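Local coordinates for protein endo-beta-mannanase (Rhizomucor miehei, PDB 4QP0) that probably hydrolyses internal beta-1,4-mannosidic linkages in mannans, galactomannans and glucomannans, as a secreted fungal enzyme of glycoside hydrolase family 5, at residues 55-66 / 78-89. Residues are numbered along the deposited sequence; the frame is centred on the assembly and turned at random.
Sequences WLFNLGSDSVWF and INDNSDTGLGRI. With SO4 (sulfate ion), chain B.
In this TIM barrel, the loop after strand 51-55 packs on the turn that leads into helix 87-98, where Trp65 stacks on Asn79. The Asn79 amide lies over one face of the indole, the planes 21° apart. Asn79 CB sits 3.4 Å from the centroid of the Trp65 six-membered ring, a CH-pi contact. With CG anti to the backbone N (chi1 -173°), the Asn79 amide is set beside the Trp65 carbonyl; a small chi2 (20°) helps turn ND2 to it. Asn79 ND2 donates to Trp65 O at 2.9 Å and, almost straight, to Thr84 OG1. Both acceptors lie near the amide plane, so the amide's rotation is fixed. Asn79 OD1 accepts from Asn81 N in an Asx turn. Backbone bonds flank this pair: Trp65 N to Thr84 O, 3.0 Å, and Asn79 N to Phe66 O, 3.0 Å, at the base of hairpin 67-70/75-78. Leu86 CD2 lies over one face of the Phe66 ring, 4.1 Å from its centroid. Ile89 CD1 reaches Phe66 CZ at 3.7 Å, and Leu56 CD2 meets Ile89 CG1 at 3.6 Å. Val64 CG2 packs on Arg88, whose NH1 bonds to Ser32 O. Helix 136-151 adjoins this apolar cluster, and Phe105 of strand 102-106 touches Leu56 and Ile89.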
loop_
_atom_site.group_PDB
_atom_site.type_symbol
_atom_site.label_atom_id
_atom_site.label_comp_id
_atom_site.label_asym_id
_atom_site.label_seq_id
_atom_site.Cartn_x
_atom_site.Cartn_y
_atom_site.Cartn_z
ATOM N N TRP A 55 -4.959 -1.917 4.908
ATOM C CA TRP A 55 -5.453 -0.587 5.277
ATOM C C TRP A 55 -5.283 -0.276 6.741
ATOM O O TRP A 55 -5.667 -1.089 7.591
ATOM C CB TRP A 55 -6.945 -0.510 4.946
ATOM C CG TRP A 55 -7.314 -0.327 3.485
ATOM C CD1 TRP A 55 -8.597 -0.183 2.954
ATOM C CD2 TRP A 55 -6.413 -0.226 2.319
ATOM N NE1 TRP A 55 -8.556 -0.019 1.595
ATOM C CE2 TRP A 55 -7.281 -0.026 1.148
ATOM C CE3 TRP A 55 -5.029 -0.270 2.135
ATOM C CZ2 TRP A 55 -6.767 0.096 -0.140
ATOM C CZ3 TRP A 55 -4.524 -0.145 0.832
ATOM C CH2 TRP A 55 -5.375 0.033 -0.279
ATOM N N LEU A 56 -4.722 0.899 7.048
ATOM C CA LEU A 56 -4.695 1.429 8.423
ATOM C C LEU A 56 -5.283 2.841 8.455
ATOM O O LEU A 56 -4.748 3.750 9.096
ATOM C CB LEU A 56 -3.283 1.426 9.024
ATOM C CG LEU A 56 -3.159 1.056 10.519
ATOM C CD1 LEU A 56 -1.758 1.317 11.047
ATOM C CD2 LEU A 56 -4.175 1.768 11.402
ATOM N N PHE A 57 -6.384 3.000 7.733
ATOM C CA PHE A 57 -7.178 4.215 7.702
ATOM C C PHE A 57 -8.626 3.747 7.618
ATOM O O PHE A 57 -8.896 2.657 7.093
ATOM C CB PHE A 57 -6.828 5.067 6.472
ATOM C CG PHE A 57 -7.075 4.368 5.158
ATOM C CD1 PHE A 57 -8.281 4.534 4.481
ATOM C CD2 PHE A 57 -6.105 3.532 4.601
ATOM C CE1 PHE A 57 -8.514 3.878 3.286
ATOM C CE2 PHE A 57 -6.333 2.876 3.404
ATOM C CZ PHE A 57 -7.539 3.042 2.751
ATOM N N ASN A 58 -9.546 4.539 8.157
ATOM C CA ASN A 58 -10.969 4.205 8.102
ATOM C C ASN A 58 -11.772 5.370 8.655
ATOM O O ASN A 58 -12.035 5.441 9.851
ATOM C CB ASN A 58 -11.279 2.903 8.865
ATOM C CG ASN A 58 -12.649 2.338 8.534
ATOM O OD1 ASN A 58 -13.608 3.086 8.328
ATOM N ND2 ASN A 58 -12.752 1.005 8.484
ATOM N N LEU A 59 -12.150 6.280 7.767
ATOM C CA LEU A 59 -12.808 7.523 8.155
ATOM C C LEU A 59 -14.307 7.470 7.855
ATOM O O LEU A 59 -14.713 7.276 6.701
ATOM C CB LEU A 59 -12.159 8.715 7.448
ATOM C CG LEU A 59 -10.684 9.028 7.714
ATOM C CD1 LEU A 59 -9.777 8.463 6.626
ATOM C CD2 LEU A 59 -10.508 10.540 7.825
ATOM N N GLY A 60 -15.123 7.641 8.896
ATOM C CA GLY A 60 -16.579 7.533 8.761
ATOM C C GLY A 60 -17.307 7.242 10.063
ATOM O O GLY A 60 -16.832 7.606 11.150
ATOM N N SER A 61 -18.473 6.601 9.948
ATOM C CA SER A 61 -19.306 6.281 11.104
ATOM C C SER A 61 -20.003 4.931 10.955
ATOM O O SER A 61 -21.139 4.763 11.401
ATOM C CB SER A 61 -20.346 7.386 11.353
ATOM O OG SER A 61 -21.353 7.368 10.357
ATOM N N ASP A 62 -19.322 3.976 10.324
ATOM C CA ASP A 62 -19.809 2.599 10.268
ATOM C C ASP A 62 -19.376 1.866 11.535
ATOM O O ASP A 62 -18.776 2.470 12.432
ATOM C CB ASP A 62 -19.293 1.878 9.016
ATOM C CG ASP A 62 -20.055 2.267 7.749
ATOM O OD1 ASP A 62 -21.303 2.369 7.798
ATOM O OD2 ASP A 62 -19.403 2.458 6.696
ATOM N N SER A 63 -19.676 0.566 11.592
ATOM C CA SER A 63 -19.367 -0.287 12.742
ATOM C C SER A 63 -17.906 -0.184 13.185
ATOM O O SER A 63 -17.619 -0.166 14.380
ATOM C CB SER A 63 -19.718 -1.743 12.426
ATOM O OG SER A 63 -21.020 -1.840 11.873
ATOM N N VAL A 64 -16.997 -0.125 12.210
ATOM C CA VAL A 64 -15.571 0.089 12.465
ATOM C C VAL A 64 -15.189 1.455 11.917
ATOM O O VAL A 64 -15.471 1.766 10.762
ATOM C CB VAL A 64 -14.696 -1.014 11.812
ATOM C CG1 VAL A 64 -13.217 -0.786 12.080
ATOM C CG2 VAL A 64 -15.103 -2.392 12.316
ATOM N N TRP A 65 -14.578 2.287 12.753
ATOM C CA TRP A 65 -14.012 3.550 12.282
ATOM C C TRP A 65 -12.773 3.883 13.050
ATOM O O TRP A 65 -12.677 3.567 14.237
ATOM C CB TRP A 65 -15.025 4.687 12.360
ATOM C CG TRP A 65 -15.474 5.058 13.758
ATOM C CD1 TRP A 65 -16.472 4.448 14.522
ATOM C CD2 TRP A 65 -14.972 6.159 14.603
ATOM N NE1 TRP A 65 -16.612 5.071 15.741
ATOM C CE2 TRP A 65 -15.746 6.103 15.854
ATOM C CE3 TRP A 65 -14.000 7.139 14.457
ATOM C CZ2 TRP A 65 -15.534 7.002 16.892
ATOM C CZ3 TRP A 65 -13.797 8.040 15.511
ATOM C CH2 TRP A 65 -14.547 7.972 16.698
ATOM N N PHE A 66 -11.800 4.496 12.375
ATOM C CA PHE A 66 -10.584 4.972 13.045
ATOM C C PHE A 66 -10.565 6.491 13.191
ATOM O O PHE A 66 -10.022 7.008 14.163
ATOM C CB PHE A 66 -9.301 4.482 12.349
ATOM C CG PHE A 66 -9.197 2.981 12.232
ATOM C CD1 PHE A 66 -9.801 2.142 13.160
ATOM C CD2 PHE A 66 -8.463 2.406 11.195
ATOM C CE1 PHE A 66 -9.697 0.759 13.040
ATOM C CE2 PHE A 66 -8.360 1.026 11.072
ATOM C CZ PHE A 66 -8.975 0.203 11.999
ATOM N N ILE A 78 -10.258 10.586 16.962
ATOM C CA ILE A 78 -9.664 9.271 16.697
ATOM C C ILE A 78 -10.246 8.213 17.638
ATOM O O ILE A 78 -10.478 8.484 18.814
ATOM C CB ILE A 78 -8.123 9.319 16.834
ATOM C CG1 ILE A 78 -7.525 10.313 15.823
ATOM C CG2 ILE A 78 -7.515 7.930 16.665
ATOM C CD1 ILE A 78 -6.071 10.670 16.064
ATOM N N ASN A 79 -10.457 7.006 17.113
ATOM C CA ASN A 79 -11.102 5.919 17.854
ATOM C C ASN A 79 -10.146 4.863 18.397
ATOM O O ASN A 79 -9.676 3.996 17.655
ATOM C CB ASN A 79 -12.164 5.248 16.979
ATOM C CG ASN A 79 -12.987 4.220 17.733
ATOM O OD1 ASN A 79 -13.056 4.241 18.966
ATOM N ND2 ASN A 79 -13.627 3.311 16.991
ATOM N N ASP A 80 -9.903 4.915 19.703
ATOM C CA ASP A 80 -9.026 3.954 20.371
ATOM C C ASP A 80 -9.766 2.716 20.880
ATOM O O ASP A 80 -9.159 1.865 21.534
ATOM C CB ASP A 80 -8.297 4.619 21.544
ATOM C CG ASP A 80 -7.323 5.710 21.102
ATOM O OD1 ASP A 80 -6.458 5.446 20.233
ATOM O OD2 ASP A 80 -7.412 6.828 21.653
ATOM N N ASN A 81 -11.063 2.607 20.589
ATOM C CA ASN A 81 -11.865 1.481 21.082
ATOM C C ASN A 81 -11.299 0.111 20.696
ATOM O O ASN A 81 -10.770 -0.071 19.598
ATOM C CB ASN A 81 -13.326 1.584 20.626
ATOM C CG ASN A 81 -14.211 0.517 21.249
ATOM O OD1 ASN A 81 -14.428 -0.545 20.674
ATOM N ND2 ASN A 81 -14.709 0.791 22.440
ATOM N N SER A 82 -11.430 -0.838 21.617
ATOM C CA SER A 82 -10.953 -2.199 21.433
ATOM C C SER A 82 -11.647 -2.924 20.279
ATOM O O SER A 82 -11.006 -3.676 19.544
ATOM C CB SER A 82 -11.146 -2.991 22.731
ATOM O OG SER A 82 -10.405 -2.427 23.804
ATOM N N ASP A 83 -12.950 -2.686 20.123
ATOM C CA ASP A 83 -13.791 -3.476 19.212
ATOM C C ASP A 83 -14.217 -2.730 17.959
ATOM O O ASP A 83 -14.495 -3.348 16.925
ATOM C CB ASP A 83 -15.046 -3.959 19.941
ATOM C CG ASP A 83 -14.723 -4.745 21.194
ATOM O OD1 ASP A 83 -14.128 -5.843 21.074
ATOM O OD2 ASP A 83 -15.066 -4.259 22.297
ATOM N N THR A 84 -14.298 -1.408 18.055
ATOM C CA THR A 84 -14.748 -0.603 16.923
ATOM C C THR A 84 -13.588 0.157 16.278
ATOM O O THR A 84 -13.701 0.613 15.139
ATOM C CB THR A 84 -15.883 0.379 17.307
ATOM O OG1 THR A 84 -15.374 1.391 18.180
ATOM C CG2 THR A 84 -17.051 -0.352 17.981
ATOM N N GLY A 85 -12.472 0.267 16.998
ATOM C CA GLY A 85 -11.333 1.051 16.524
ATOM C C GLY A 85 -9.988 0.356 16.433
ATOM O O GLY A 85 -9.894 -0.825 16.060
ATOM N N LEU A 86 -8.950 1.112 16.792
ATOM C CA LEU A 86 -7.545 0.738 16.606
ATOM C C LEU A 86 -7.110 -0.529 17.326
ATOM O O LEU A 86 -6.087 -1.118 16.974
ATOM C CB LEU A 86 -6.633 1.907 16.995
ATOM C CG LEU A 86 -6.674 3.090 16.021
ATOM C CD1 LEU A 86 -5.960 4.309 16.588
ATOM C CD2 LEU A 86 -6.100 2.699 14.661
ATOM N N GLY A 87 -7.888 -0.945 18.324
ATOM C CA GLY A 87 -7.666 -2.214 19.006
ATOM C C GLY A 87 -7.765 -3.380 18.036
ATOM O O GLY A 87 -7.134 -4.428 18.240
ATOM N N ARG A 88 -8.563 -3.193 16.980
ATOM C CA ARG A 88 -8.625 -4.137 15.863
ATOM C C ARG A 88 -7.269 -4.254 15.150
ATOM O O ARG A 88 -6.888 -5.339 14.684
ATOM C CB ARG A 88 -9.707 -3.730 14.861
ATOM C CG ARG A 88 -11.135 -4.057 15.281
ATOM C CD ARG A 88 -12.101 -3.807 14.133
ATOM N NE ARG A 88 -13.391 -4.454 14.342
ATOM C CZ ARG A 88 -13.711 -5.675 13.912
ATOM N NH1 ARG A 88 -12.837 -6.412 13.228
ATOM N NH2 ARG A 88 -14.918 -6.163 14.164
ATOM N N ILE A 89 -6.546 -3.138 15.062
ATOM C CA ILE A 89 -5.208 -3.152 14.472
ATOM C C ILE A 89 -4.250 -3.898 15.402
ATOM O O ILE A 89 -3.480 -4.746 14.939
ATOM C CB ILE A 89 -4.699 -1.734 14.127
ATOM C CG1 ILE A 89 -5.638 -1.046 13.133
ATOM C CG2 ILE A 89 -3.284 -1.777 13.565
ATOM C CD1 ILE A 89 -5.855 -1.786 11.823
HETATM S S SO4 B . -19.913 10.377 8.508
HETATM O O1 SO4 B . -19.571 11.765 8.128
HETATM O O2 SO4 B . -21.321 10.309 8.968
HETATM O O3 SO4 B . -19.744 9.483 7.336
HETATM O O4 SO4 B . -19.005 9.951 9.605
#